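Local coordinates for MDM10 isoform 1 (Saccharomyces cerevisiae, PDB 7BTX), which serves in the ERMES tether joining endoplasmic reticulum and mitochondria, and takes part in the late assembly steps of the outer-membrane TOM translocase, at residues S23-T28 and G207-H212; P163-M168 and F186-H191; G234-L239 and G247-L252. One frame throughout, in Å; residues are numbered along the deposited sequence.

Interaction 1. Residues S23-T28 and G207-H212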
ATOM      1  N   SER D  23     -15.249   9.024  40.482  1.00 62.68           N
ATOM      2  CA  SER D  23     -15.118   7.734  39.822  1.00 62.68           C
ATOM      3  C   SER D  23     -13.714   7.188  40.028  1.00 62.68           C
ATOM      4  O   SER D  23     -12.756   7.956  40.152  1.00 62.68           O
ATOM      5  CB  SER D  23     -15.426   7.870  38.335  1.00 62.68           C
ATOM      6  OG  SER D  23     -15.407   6.608  37.695  1.00 62.68           O
ATOM      7  N   TYR D  24     -13.584   5.863  40.055  1.00 60.01           N
ATOM      8  CA  TYR D  24     -12.272   5.235  40.153  1.00 60.01           C
ATOM      9  C   TYR D  24     -11.697   4.994  38.761  1.00 60.01           C
ATOM     10  O   TYR D  24     -11.258   3.889  38.435  1.00 60.01           O
ATOM     11  CB  TYR D  24     -12.370   3.923  40.940  1.00 60.01           C
ATOM     12  CG  TYR D  24     -11.053   3.400  41.464  1.00 60.01           C
ATOM     13  CD1 TYR D  24     -10.372   4.068  42.465  1.00 60.01           C
ATOM     14  CD2 TYR D  24     -10.496   2.230  40.960  1.00 60.01           C
ATOM     15  CE1 TYR D  24      -9.171   3.594  42.941  1.00 60.01           C
ATOM     16  CE2 TYR D  24      -9.294   1.753  41.425  1.00 60.01           C
ATOM     17  CZ  TYR D  24      -8.637   2.436  42.416  1.00 60.01           C
ATOM     18  OH  TYR D  24      -7.439   1.956  42.883  1.00 60.01           O
ATOM     19  N   GLU D  25     -11.722   6.018  37.915  1.00 63.84           N
ATOM     20  CA  GLU D  25     -10.939   6.008  36.691  1.00 63.84           C
ATOM     21  C   GLU D  25     -10.410   7.416  36.486  1.00 63.84           C
ATOM     22  O   GLU D  25      -9.612   7.671  35.579  1.00 63.84           O
ATOM     23  CB  GLU D  25     -11.776   5.542  35.503  1.00 63.84           C
ATOM     24  CG  GLU D  25     -13.086   6.279  35.346  1.00 63.84           C
ATOM     25  CD  GLU D  25     -13.763   5.992  34.027  1.00 63.84           C
ATOM     26  OE1 GLU D  25     -13.178   5.258  33.204  1.00 63.84           O
ATOM     27  OE2 GLU D  25     -14.882   6.500  33.812  1.00 63.84           O
ATOM     28  N   ASP D  26     -10.852   8.328  37.348  1.00 61.95           N
ATOM     29  CA  ASP D  26     -10.398   9.708  37.352  1.00 61.95           C
ATOM     30  C   ASP D  26      -9.717  10.036  38.667  1.00 61.95           C
ATOM     31  O   ASP D  26      -9.643  11.203  39.060  1.00 61.95           O
ATOM     32  CB  ASP D  26     -11.556  10.672  37.110  1.00 61.95           C
ATOM     33  CG  ASP D  26     -12.142  10.544  35.722  1.00 61.95           C
ATOM     34  OD1 ASP D  26     -13.264  10.014  35.597  1.00 61.95           O
ATOM     35  OD2 ASP D  26     -11.488  10.983  34.755  1.00 61.95           O
ATOM     36  N   ILE D  27      -9.230   9.014  39.366  1.00 60.78           N
ATOM     37  CA  ILE D  27      -8.553   9.207  40.641  1.00 60.78           C
ATOM     38  C   ILE D  27      -7.098   9.563  40.358  1.00 60.78           C
ATOM     39  O   ILE D  27      -6.537  10.467  40.984  1.00 60.78           O
ATOM     40  CB  ILE D  27      -8.726   7.970  41.553  1.00 60.78           C
ATOM     41  CG1 ILE D  27      -7.966   8.126  42.862  1.00 60.78           C
ATOM     42  CG2 ILE D  27      -8.403   6.656  40.835  1.00 60.78           C
ATOM     43  CD1 ILE D  27      -8.569   7.342  43.985  1.00 60.78           C
ATOM     44  N   THR D  28      -6.486   8.878  39.396  1.00 61.57           N
ATOM     45  CA  THR D  28      -5.241   9.328  38.788  1.00 61.57           C
ATOM     46  C   THR D  28      -5.609   9.888  37.427  1.00 61.57           C
ATOM     47  O   THR D  28      -5.504   9.195  36.417  1.00 61.57           O
ATOM     48  CB  THR D  28      -4.248   8.183  38.640  1.00 61.57           C
ATOM     49  OG1 THR D  28      -4.875   7.098  37.946  1.00 61.57           O
ATOM     50  CG2 THR D  28      -3.787   7.695  39.996  1.00 61.57           C
ATOM     51  N   GLY D 207     -16.370  -7.249  37.400  1.00 48.60           N
ATOM     52  CA  GLY D 207     -15.535  -6.347  38.161  1.00 48.60           C
ATOM     53  C   GLY D 207     -16.343  -5.497  39.110  1.00 48.60           C
ATOM     54  O   GLY D 207     -17.568  -5.587  39.174  1.00 48.60           O
ATOM     55  N   TYR D 208     -15.627  -4.658  39.847  1.00 48.32           N
ATOM     56  CA  TYR D 208     -16.229  -3.825  40.872  1.00 48.32           C
ATOM     57  C   TYR D 208     -15.280  -2.677  41.163  1.00 48.32           C
ATOM     58  O   TYR D 208     -14.069  -2.868  41.175  1.00 48.32           O
ATOM     59  CB  TYR D 208     -16.511  -4.629  42.147  1.00 48.32           C
ATOM     60  CG  TYR D 208     -17.098  -3.822  43.275  1.00 48.32           C
ATOM     61  CD1 TYR D 208     -18.375  -3.307  43.187  1.00 48.32           C
ATOM     62  CD2 TYR D 208     -16.377  -3.581  44.431  1.00 48.32           C
ATOM     63  CE1 TYR D 208     -18.918  -2.568  44.212  1.00 48.32           C
ATOM     64  CE2 TYR D 208     -16.913  -2.841  45.463  1.00 48.32           C
ATOM     65  CZ  TYR D 208     -18.184  -2.340  45.344  1.00 48.32           C
ATOM     66  OH  TYR D 208     -18.734  -1.605  46.360  1.00 48.32           O
ATOM     67  N   ARG D 209     -15.832  -1.487  41.367  1.00 51.68           N
ATOM     68  CA  ARG D 209     -15.051  -0.333  41.777  1.00 51.68           C
ATOM     69  C   ARG D 209     -15.785   0.346  42.912  1.00 51.68           C
ATOM     70  O   ARG D 209     -17.000   0.212  43.038  1.00 51.68           O
ATOM     71  CB  ARG D 209     -14.848   0.689  40.656  1.00 51.68           C
ATOM     72  CG  ARG D 209     -14.026   0.247  39.475  1.00 51.68           C
ATOM     73  CD  ARG D 209     -13.863   1.427  38.538  1.00 51.68           C
ATOM     74  NE  ARG D 209     -13.655   1.032  37.153  1.00 51.68           N
ATOM     75  CZ  ARG D 209     -14.162   1.684  36.113  1.00 51.68           C
ATOM     76  NH1 ARG D 209     -13.927   1.261  34.882  1.00 51.68           N
ATOM     77  NH2 ARG D 209     -14.912   2.755  36.310  1.00 51.68           N
ATOM     78  N   VAL D 210     -15.043   1.086  43.726  1.00 51.46           N
ATOM     79  CA  VAL D 210     -15.629   1.880  44.798  1.00 51.46           C
ATOM     80  C   VAL D 210     -14.655   3.007  45.093  1.00 51.46           C
ATOM     81  O   VAL D 210     -13.445   2.849  44.926  1.00 51.46           O
ATOM     82  CB  VAL D 210     -15.945   1.013  46.040  1.00 51.46           C
ATOM     83  CG1 VAL D 210     -14.695   0.399  46.641  1.00 51.46           C
ATOM     84  CG2 VAL D 210     -16.741   1.788  47.086  1.00 51.46           C
ATOM     85  N   LEU D 211     -15.170   4.177  45.445  1.00 56.76           N
ATOM     86  CA  LEU D 211     -14.343   5.311  45.824  1.00 56.76           C
ATOM     87  C   LEU D 211     -15.029   6.021  46.977  1.00 56.76           C
ATOM     88  O   LEU D 211     -15.933   6.833  46.762  1.00 56.76           O
ATOM     89  CB  LEU D 211     -14.121   6.243  44.634  1.00 56.76           C
ATOM     90  CG  LEU D 211     -13.107   7.382  44.746  1.00 56.76           C
ATOM     91  CD1 LEU D 211     -12.395   7.541  43.435  1.00 56.76           C
ATOM     92  CD2 LEU D 211     -13.778   8.696  45.088  1.00 56.76           C
ATOM     93  N   HIS D 212     -14.607   5.709  48.195  1.00 61.56           N
ATOM     94  CA  HIS D 212     -15.253   6.221  49.397  1.00 61.56           C
ATOM     95  C   HIS D 212     -14.599   7.543  49.768  1.00 61.56           C
ATOM     96  O   HIS D 212     -13.503   7.583  50.319  1.00 61.56           O
ATOM     97  CB  HIS D 212     -15.165   5.214  50.534  1.00 61.56           C
ATOM     98  CG  HIS D 212     -16.061   5.534  51.686  1.00 61.56           C
ATOM     99  ND1 HIS D 212     -17.153   4.762  52.012  1.00 61.56           N
ATOM    100  CD2 HIS D 212     -16.029   6.540  52.590  1.00 61.56           C
ATOM    101  CE1 HIS D 212     -17.757   5.280  53.066  1.00 61.56           C
ATOM    102  NE2 HIS D 212     -17.093   6.360  53.437  1.00 61.56           N
TER
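Tyr24, the centre of an inverse gamma turn in the connection that follows helix 5-16, packs against Arg209 and Leu211 on strand 209-211, part of the wall of a beta barrel of the mitochondrial outer-membrane class. No hydrogen bond joins the two segments; the contact is mainly packing. A chi1 of -162° swings the Tyr24 ring beside its own carbonyl carbon, and Leu211 CD1 and Arg209 CD meet that ring at its edge, near its plane. Leu211 CD1 is 4.1 Å from Tyr24 CD1 and 3.9 Å from Ile27 CD1, so one methyl group touches both the Tyr24 ring and the Ile27 tip. The Ile27 and Leu211 side chains overlap antiparallel, each passing the other.

The extended aliphatic part of Arg209 runs alongside the turn: its CD lies 3.8 Å from Tyr24 CB and 3.6 Å from Tyr24 O. At the tip, Glu25 CB sits over one face of the guanidinium, and Glu25 CG is 4.1 Å from Arg209 NH2. Glu25 OE1 comes to 4.3 Å from Arg209 NH2 but too far out of the guanidinium plane for an N-H to be directed at it; any attraction is probably electrostatic only, with the two flat groups 33° apart. The direct salt bridge of Arg209 NH2 is instead to Glu196 on strand 194-199. The Tyr24 OH bonds Ser249 of strand 245-258; its approach to Thr251 there is close but of doubtful geometry. Strand 209-211 itself lies between strands 194-199 and 230-240, bonded through its backbone to Glu196 and Ala235.

Interaction 2. Residues P163-M168 and F186-H191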
ATOM      1  N   PRO D 163     -31.847   9.064  40.061  1.00 55.13           N
ATOM      2  CA  PRO D 163     -30.888  10.145  40.355  1.00 55.13           C
ATOM      3  C   PRO D 163     -29.585   9.705  41.017  1.00 55.13           C
ATOM      4  O   PRO D 163     -28.699  10.551  41.183  1.00 55.13           O
ATOM      5  CB  PRO D 163     -31.691  11.041  41.308  1.00 55.13           C
ATOM      6  CG  PRO D 163     -32.743  10.173  41.858  1.00 55.13           C
ATOM      7  CD  PRO D 163     -33.141   9.338  40.705  1.00 55.13           C
ATOM      8  N   GLN D 164     -29.446   8.437  41.395  1.00 54.66           N
ATOM      9  CA  GLN D 164     -28.212   7.934  41.972  1.00 54.66           C
ATOM     10  C   GLN D 164     -27.879   6.570  41.389  1.00 54.66           C
ATOM     11  O   GLN D 164     -27.389   5.693  42.102  1.00 54.66           O
ATOM     12  CB  GLN D 164     -28.337   7.849  43.492  1.00 54.66           C
ATOM     13  CG  GLN D 164     -28.209   9.184  44.204  1.00 54.66           C
ATOM     14  CD  GLN D 164     -28.483   9.076  45.683  1.00 54.66           C
ATOM     15  OE1 GLN D 164     -28.690   7.984  46.208  1.00 54.66           O
ATOM     16  NE2 GLN D 164     -28.489  10.212  46.366  1.00 54.66           N
ATOM     17  N   THR D 165     -28.157   6.377  40.103  1.00 50.35           N
ATOM     18  CA  THR D 165     -27.995   5.097  39.423  1.00 50.35           C
ATOM     19  C   THR D 165     -27.889   5.362  37.928  1.00 50.35           C
ATOM     20  O   THR D 165     -28.618   6.196  37.389  1.00 50.35           O
ATOM     21  CB  THR D 165     -29.173   4.158  39.741  1.00 50.35           C
ATOM     22  OG1 THR D 165     -29.151   3.798  41.126  1.00 50.35           O
ATOM     23  CG2 THR D 165     -29.170   2.909  38.910  1.00 50.35           C
ATOM     24  N   GLN D 166     -26.963   4.669  37.270  1.00 45.00           N
ATOM     25  CA  GLN D 166     -26.800   4.803  35.833  1.00 45.00           C
ATOM     26  C   GLN D 166     -26.433   3.452  35.249  1.00 45.00           C
ATOM     27  O   GLN D 166     -25.804   2.630  35.912  1.00 45.00           O
ATOM     28  CB  GLN D 166     -25.727   5.831  35.496  1.00 45.00           C
ATOM     29  CG  GLN D 166     -25.959   6.557  34.212  1.00 45.00           C
ATOM     30  CD  GLN D 166     -24.835   7.488  33.885  1.00 45.00           C
ATOM     31  OE1 GLN D 166     -23.718   7.052  33.636  1.00 45.00           O
ATOM     32  NE2 GLN D 166     -25.116   8.780  33.886  1.00 45.00           N
ATOM     33  N   PHE D 167     -26.835   3.230  34.005  1.00 40.99           N
ATOM     34  CA  PHE D 167     -26.488   2.023  33.273  1.00 40.99           C
ATOM     35  C   PHE D 167     -25.763   2.427  32.003  1.00 40.99           C
ATOM     36  O   PHE D 167     -26.045   3.481  31.434  1.00 40.99           O
ATOM     37  CB  PHE D 167     -27.728   1.195  32.937  1.00 40.99           C
ATOM     38  CG  PHE D 167     -27.434  -0.046  32.149  1.00 40.99           C
ATOM     39  CD1 PHE D 167     -26.788  -1.118  32.737  1.00 40.99           C
ATOM     40  CD2 PHE D 167     -27.793  -0.137  30.815  1.00 40.99           C
ATOM     41  CE1 PHE D 167     -26.508  -2.257  32.013  1.00 40.99           C
ATOM     42  CE2 PHE D 167     -27.517  -1.274  30.085  1.00 40.99           C
ATOM     43  CZ  PHE D 167     -26.874  -2.334  30.687  1.00 40.99           C
ATOM     44  N   MET D 168     -24.824   1.596  31.561  1.00 41.62           N
ATOM     45  CA  MET D 168     -24.030   1.917  30.390  1.00 41.62           C
ATOM     46  C   MET D 168     -23.698   0.655  29.621  1.00 41.62           C
ATOM     47  O   MET D 168     -23.354  -0.363  30.216  1.00 41.62           O
ATOM     48  CB  MET D 168     -22.734   2.614  30.775  1.00 41.62           C
ATOM     49  CG  MET D 168     -22.820   4.107  30.883  1.00 41.62           C
ATOM     50  SD  MET D 168     -21.169   4.794  30.948  1.00 41.62           S
ATOM     51  CE  MET D 168     -20.392   3.879  29.628  1.00 41.62           C
ATOM     52  N   PHE D 186     -22.908  -0.884  35.372  1.00 45.07           N
ATOM     53  CA  PHE D 186     -23.875  -0.404  36.341  1.00 45.07           C
ATOM     54  C   PHE D 186     -23.128   0.375  37.408  1.00 45.07           C
ATOM     55  O   PHE D 186     -22.063  -0.047  37.855  1.00 45.07           O
ATOM     56  CB  PHE D 186     -24.637  -1.569  36.962  1.00 45.07           C
ATOM     57  CG  PHE D 186     -25.769  -1.147  37.831  1.00 45.07           C
ATOM     58  CD1 PHE D 186     -26.971  -0.760  37.277  1.00 45.07           C
ATOM     59  CD2 PHE D 186     -25.633  -1.137  39.208  1.00 45.07           C
ATOM     60  CE1 PHE D 186     -28.012  -0.374  38.074  1.00 45.07           C
ATOM     61  CE2 PHE D 186     -26.673  -0.745  40.012  1.00 45.07           C
ATOM     62  CZ  PHE D 186     -27.861  -0.367  39.446  1.00 45.07           C
ATOM     63  N   GLN D 187     -23.674   1.517  37.812  1.00 46.08           N
ATOM     64  CA  GLN D 187     -22.956   2.373  38.751  1.00 46.08           C
ATOM     65  C   GLN D 187     -23.928   3.147  39.625  1.00 46.08           C
ATOM     66  O   GLN D 187     -24.758   3.903  39.119  1.00 46.08           O
ATOM     67  CB  GLN D 187     -22.018   3.318  38.000  1.00 46.08           C
ATOM     68  CG  GLN D 187     -22.580   3.882  36.719  1.00 46.08           C
ATOM     69  CD  GLN D 187     -21.528   4.538  35.864  1.00 46.08           C
ATOM     70  OE1 GLN D 187     -20.384   4.691  36.281  1.00 46.08           O
ATOM     71  NE2 GLN D 187     -21.904   4.917  34.652  1.00 46.08           N
ATOM     72  N   ARG D 188     -23.813   2.964  40.941  1.00 52.88           N
ATOM     73  CA  ARG D 188     -24.686   3.628  41.904  1.00 52.88           C
ATOM     74  C   ARG D 188     -23.901   4.736  42.598  1.00 52.88           C
ATOM     75  O   ARG D 188     -23.046   4.497  43.444  1.00 52.88           O
ATOM     76  CB  ARG D 188     -25.244   2.629  42.908  1.00 52.88           C
ATOM     77  CG  ARG D 188     -26.080   3.281  44.002  1.00 52.88           C
ATOM     78  CD  ARG D 188     -27.043   2.306  44.652  1.00 52.88           C
ATOM     79  NE  ARG D 188     -26.444   1.616  45.789  1.00 52.88           N
ATOM     80  CZ  ARG D 188     -26.331   0.298  45.887  1.00 52.88           C
ATOM     81  NH1 ARG D 188     -26.782  -0.481  44.912  1.00 52.88           N
ATOM     82  NH2 ARG D 188     -25.773  -0.244  46.962  1.00 52.88           N
ATOM     83  N   ASP D 189     -24.214   5.971  42.230  1.00 57.77           N
ATOM     84  CA  ASP D 189     -23.583   7.117  42.862  1.00 57.77           C
ATOM     85  C   ASP D 189     -24.206   7.390  44.220  1.00 57.77           C
ATOM     86  O   ASP D 189     -25.334   6.983  44.500  1.00 57.77           O
ATOM     87  CB  ASP D 189     -23.726   8.355  41.982  1.00 57.77           C
ATOM     88  CG  ASP D 189     -22.743   9.447  42.337  1.00 57.77           C
ATOM     89  OD1 ASP D 189     -21.774   9.150  43.059  1.00 57.77           O
ATOM     90  OD2 ASP D 189     -22.942  10.601  41.905  1.00 57.77           O
ATOM     91  N   SER D 190     -23.444   8.058  45.076  1.00 61.34           N
ATOM     92  CA  SER D 190     -23.940   8.666  46.300  1.00 61.34           C
ATOM     93  C   SER D 190     -23.155   9.955  46.485  1.00 61.34           C
ATOM     94  O   SER D 190     -22.516  10.425  45.540  1.00 61.34           O
ATOM     95  CB  SER D 190     -23.781   7.730  47.494  1.00 61.34           C
ATOM     96  OG  SER D 190     -23.900   8.444  48.709  1.00 61.34           O
ATOM     97  N   HIS D 191     -23.197  10.554  47.668  1.00 68.17           N
ATOM     98  CA  HIS D 191     -22.297  11.669  47.921  1.00 68.17           C
ATOM     99  C   HIS D 191     -21.124  11.289  48.813  1.00 68.17           C
ATOM    100  O   HIS D 191     -20.320  12.161  49.161  1.00 68.17           O
ATOM    101  CB  HIS D 191     -23.072  12.851  48.510  1.00 68.17           C
ATOM    102  CG  HIS D 191     -24.115  13.398  47.583  1.00 68.17           C
ATOM    103  ND1 HIS D 191     -25.466  13.216  47.787  1.00 68.17           N
ATOM    104  CD2 HIS D 191     -24.000  14.103  46.433  1.00 68.17           C
ATOM    105  CE1 HIS D 191     -26.139  13.795  46.807  1.00 68.17           C
ATOM    106  NE2 HIS D 191     -25.273  14.340  45.972  1.00 68.17           N
TER
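Gln187 and Gln166 face each other as an antiparallel hydrogen-bonded pair in the beta hairpin of strands 165-174 and 179-189, two neighbouring staves of the barrel wall. The N-to-C directions of strands 165-168 and 186-189 differ by 161°. Gln166 N donates to Gln187 O at 3.0 Å, and Gln187 N returns a bond to Gln166 O at 3.1 Å.

The side chain of Gln187 leaves the strand on the same face of the sheet as that of Gln166. From its CB, CG is set between the backbone N and the carbonyl carbon (chi1 39°), which leans the rest of the chain toward the partner strand. CG lies 3.6 Å from Gln166 O and 3.9 Å from Gln166 CB. Beyond it the chain is extended; CD draws near Gln166 OE1, and NE2 comes to 3.0 Å from that same oxygen. The two side chains lie alongside one another, pointing the same way, with their amide planes turned 70° apart. Gln187 NE2 also reaches within 3.8 Å of Met168 SD, whose side chain runs obliquely across that of Gln187. Tyr13 of helix 5-16 ties this end to the N-terminal helix: its OH bonds Gln187 NE2 and, weakly, Gln166 OE1, while Met168 packs on Leu9 and Tyr13.

On the other face, Phe186 CZ rests 3.6 Å from Thr165 CG2, and the same ring packs on Trp197 of strand 194-199. The hydroxyl on the other branch of that threonine turns back to its own strand, where Thr165 OG1 donates to Gln164 O at 2.8 Å from above the carbonyl plane.

Interaction 3. Residues G234-L239 and G247-L252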
ATOM      1  N   GLY D 234      -9.974   4.498  47.300  1.00 55.50           N
ATOM      2  CA  GLY D 234     -10.631   3.671  46.314  1.00 55.50           C
ATOM      3  C   GLY D 234     -10.092   2.263  46.218  1.00 55.50           C
ATOM      4  O   GLY D 234      -9.021   1.966  46.747  1.00 55.50           O
ATOM      5  N   ALA D 235     -10.832   1.386  45.554  1.00 54.81           N
ATOM      6  CA  ALA D 235     -10.386   0.026  45.308  1.00 54.81           C
ATOM      7  C   ALA D 235     -11.018  -0.487  44.018  1.00 54.81           C
ATOM      8  O   ALA D 235     -11.979   0.086  43.507  1.00 54.81           O
ATOM      9  CB  ALA D 235     -10.729  -0.862  46.497  1.00 54.81           C
ATOM     10  N   GLU D 236     -10.486  -1.575  43.473  1.00 58.12           N
ATOM     11  CA  GLU D 236     -11.099  -2.219  42.323  1.00 58.12           C
ATOM     12  C   GLU D 236     -10.787  -3.703  42.388  1.00 58.12           C
ATOM     13  O   GLU D 236      -9.789  -4.097  42.988  1.00 58.12           O
ATOM     14  CB  GLU D 236     -10.625  -1.609  41.002  1.00 58.12           C
ATOM     15  CG  GLU D 236      -9.278  -2.070  40.528  1.00 58.12           C
ATOM     16  CD  GLU D 236      -8.764  -1.261  39.361  1.00 58.12           C
ATOM     17  OE1 GLU D 236      -9.437  -0.287  38.967  1.00 58.12           O
ATOM     18  OE2 GLU D 236      -7.688  -1.605  38.831  1.00 58.12           O
ATOM     19  N   PHE D 237     -11.674  -4.528  41.831  1.00 55.55           N
ATOM     20  CA  PHE D 237     -11.588  -5.983  41.985  1.00 55.55           C
ATOM     21  C   PHE D 237     -12.063  -6.645  40.697  1.00 55.55           C
ATOM     22  O   PHE D 237     -13.265  -6.818  40.499  1.00 55.55           O
ATOM     23  CB  PHE D 237     -12.419  -6.466  43.170  1.00 55.55           C
ATOM     24  CG  PHE D 237     -12.046  -5.841  44.481  1.00 55.55           C
ATOM     25  CD1 PHE D 237     -10.965  -6.312  45.205  1.00 55.55           C
ATOM     26  CD2 PHE D 237     -12.770  -4.775  44.981  1.00 55.55           C
ATOM     27  CE1 PHE D 237     -10.617  -5.731  46.406  1.00 55.55           C
ATOM     28  CE2 PHE D 237     -12.428  -4.191  46.180  1.00 55.55           C
ATOM     29  CZ  PHE D 237     -11.351  -4.668  46.893  1.00 55.55           C
ATOM     30  N   TRP D 238     -11.130  -7.038  39.841  1.00 61.77           N
ATOM     31  CA  TRP D 238     -11.477  -7.689  38.590  1.00 61.77           C
ATOM     32  C   TRP D 238     -11.274  -9.194  38.704  1.00 61.77           C
ATOM     33  O   TRP D 238     -10.440  -9.669  39.473  1.00 61.77           O
ATOM     34  CB  TRP D 238     -10.638  -7.121  37.451  1.00 61.77           C
ATOM     35  CG  TRP D 238     -10.719  -5.656  37.381  1.00 61.77           C
ATOM     36  CD1 TRP D 238      -9.846  -4.768  37.911  1.00 61.77           C
ATOM     37  CD2 TRP D 238     -11.750  -4.892  36.761  1.00 61.77           C
ATOM     38  NE1 TRP D 238     -10.261  -3.491  37.652  1.00 61.77           N
ATOM     39  CE2 TRP D 238     -11.434  -3.541  36.950  1.00 61.77           C
ATOM     40  CE3 TRP D 238     -12.908  -5.220  36.057  1.00 61.77           C
ATOM     41  CZ2 TRP D 238     -12.230  -2.519  36.465  1.00 61.77           C
ATOM     42  CZ3 TRP D 238     -13.703  -4.211  35.592  1.00 61.77           C
ATOM     43  CH2 TRP D 238     -13.356  -2.874  35.788  1.00 61.77           C
ATOM     44  N   LEU D 239     -12.038  -9.959  37.921  1.00 64.51           N
ATOM     45  CA  LEU D 239     -11.847 -11.403  37.859  1.00 64.51           C
ATOM     46  C   LEU D 239     -12.374 -11.946  36.537  1.00 64.51           C
ATOM     47  O   LEU D 239     -13.585 -12.082  36.361  1.00 64.51           O
ATOM     48  CB  LEU D 239     -12.542 -12.088  39.044  1.00 64.51           C
ATOM     49  CG  LEU D 239     -12.119 -13.502  39.458  1.00 64.51           C
ATOM     50  CD1 LEU D 239     -12.289 -13.645  40.954  1.00 64.51           C
ATOM     51  CD2 LEU D 239     -12.899 -14.594  38.754  1.00 64.51           C
ATOM     52  N   GLY D 247      -7.651  -9.401  39.509  1.00 64.07           N
ATOM     53  CA  GLY D 247      -6.918  -8.167  39.658  1.00 64.07           C
ATOM     54  C   GLY D 247      -7.388  -7.389  40.870  1.00 64.07           C
ATOM     55  O   GLY D 247      -8.460  -7.627  41.426  1.00 64.07           O
ATOM     56  N   CYS D 248      -6.559  -6.435  41.277  1.00 61.50           N
ATOM     57  CA  CYS D 248      -6.905  -5.569  42.393  1.00 61.50           C
ATOM     58  C   CYS D 248      -6.116  -4.277  42.305  1.00 61.50           C
ATOM     59  O   CYS D 248      -5.143  -4.192  41.552  1.00 61.50           O
ATOM     60  CB  CYS D 248      -6.636  -6.258  43.731  1.00 61.50           C
ATOM     61  SG  CYS D 248      -7.200  -5.322  45.165  1.00 61.50           S
ATOM     62  N   SER D 249      -6.532  -3.276  43.067  1.00 58.22           N
ATOM     63  CA  SER D 249      -5.821  -2.011  43.192  1.00 58.22           C
ATOM     64  C   SER D 249      -6.333  -1.338  44.453  1.00 58.22           C
ATOM     65  O   SER D 249      -7.322  -1.770  45.051  1.00 58.22           O
ATOM     66  CB  SER D 249      -6.015  -1.114  41.973  1.00 58.22           C
ATOM     67  OG  SER D 249      -5.347   0.117  42.148  1.00 58.22           O
ATOM     68  N   THR D 250      -5.637  -0.282  44.865  1.00 58.30           N
ATOM     69  CA  THR D 250      -6.023   0.534  46.008  1.00 58.30           C
ATOM     70  C   THR D 250      -5.358   1.891  45.859  1.00 58.30           C
ATOM     71  O   THR D 250      -4.138   1.965  45.710  1.00 58.30           O
ATOM     72  CB  THR D 250      -5.605  -0.109  47.335  1.00 58.30           C
ATOM     73  OG1 THR D 250      -6.268  -1.367  47.509  1.00 58.30           O
ATOM     74  CG2 THR D 250      -5.962   0.793  48.496  1.00 58.30           C
ATOM     75  N   THR D 251      -6.129   2.966  45.883  1.00 56.61           N
ATOM     76  CA  THR D 251      -5.583   4.284  45.630  1.00 56.61           C
ATOM     77  C   THR D 251      -6.061   5.241  46.722  1.00 56.61           C
ATOM     78  O   THR D 251      -7.118   5.049  47.319  1.00 56.61           O
ATOM     79  CB  THR D 251      -5.974   4.717  44.217  1.00 56.61           C
ATOM     80  OG1 THR D 251      -5.825   3.609  43.323  1.00 56.61           O
ATOM     81  CG2 THR D 251      -5.084   5.827  43.716  1.00 56.61           C
ATOM     82  N   LEU D 252      -5.263   6.266  47.012  1.00 55.58           N
ATOM     83  CA  LEU D 252      -5.463   7.090  48.199  1.00 55.58           C
ATOM     84  C   LEU D 252      -5.290   8.581  47.912  1.00 55.58           C
ATOM     85  O   LEU D 252      -4.447   9.225  48.541  1.00 55.58           O
ATOM     86  CB  LEU D 252      -4.509   6.624  49.303  1.00 55.58           C
ATOM     87  CG  LEU D 252      -4.749   6.944  50.783  1.00 55.58           C
ATOM     88  CD1 LEU D 252      -6.197   6.777  51.139  1.00 55.58           C
ATOM     89  CD2 LEU D 252      -3.880   6.065  51.653  1.00 55.58           C
TER
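Gly234 and Thr251 bond each other reciprocally at one end of this antiparallel pair, strands 230-240 and 245-258 of a hairpin in the barrel wall: Gly234 N to Thr251 O at 2.9 Å, and Thr251 N to Gly234 O at 3.2 Å. At the other end Gly247 N donates to Trp238 O at 2.8 Å, and Trp238 N to Gly247 O at 3.2 Å. Between them the bond from Ser249 N to Glu236 O is weak, at 3.4 Å.

Two side-chain contacts cross the backbone seam on its two faces. On one, Cys248 SG, set anti to its backbone N (chi1 -174°), meets the Phe237 ring in a sulfur-aromatic contact; it is 3.7 Å from CE1 of Phe237 and 4.5 Å from the centroid of that ring, 50° off the ring normal. On the other, the extended Glu236 side chain passes along Ser249, bringing Glu236 OE2 to 3.6 Å from Ser249 CB. Glu236 CD also lies in the plane of the Trp238 ring, at its edge.

Further out, the Tyr24 hydroxyl comes in from its loop to the Ser249 side, and Ser249 OG also bonds Trp271 O. A basic side chain from a chain of another protein packs on Glu236, and the backbone of that chain on Trp238. Along the wall, strand 209-211 is the next strand beside 230-240.

The face with Glu236, Ser249 and Thr251 beside Trp238 is largely polar and probably turned to the barrel interior, where the loop after helix 5-16 meets it. The other carries Ala235, Phe237, Cys248 and Thr250, whose hydroxyl bonds Ser249 O within its own strand, consistent with a surface turned toward lipid.

Interactions 1 and 3 form one continuous patch, their centres 8 Å apart: strands 209-211 and 230-240 are neighbours in the same sheet, and the loop 23-28 packs on strands 209-211, 230-240 and 245-258. Tyr24 is the bridge, its OH 2.9 Å from Ser249 OG in a probable hydrogen bond. Interaction 2 stands apart, its centre 13 Å from that of interaction 1 and 19 Å from that of interaction 3, with nearest atoms about 6 and 9 Å away. Strand 194-199 lies between interactions 1 and 2, its Glu196 shared by Gln187 and Arg209. The N-terminal region is the common thread, helix 5-16 reaching interaction 2 and its following loop interactions 1 and 3.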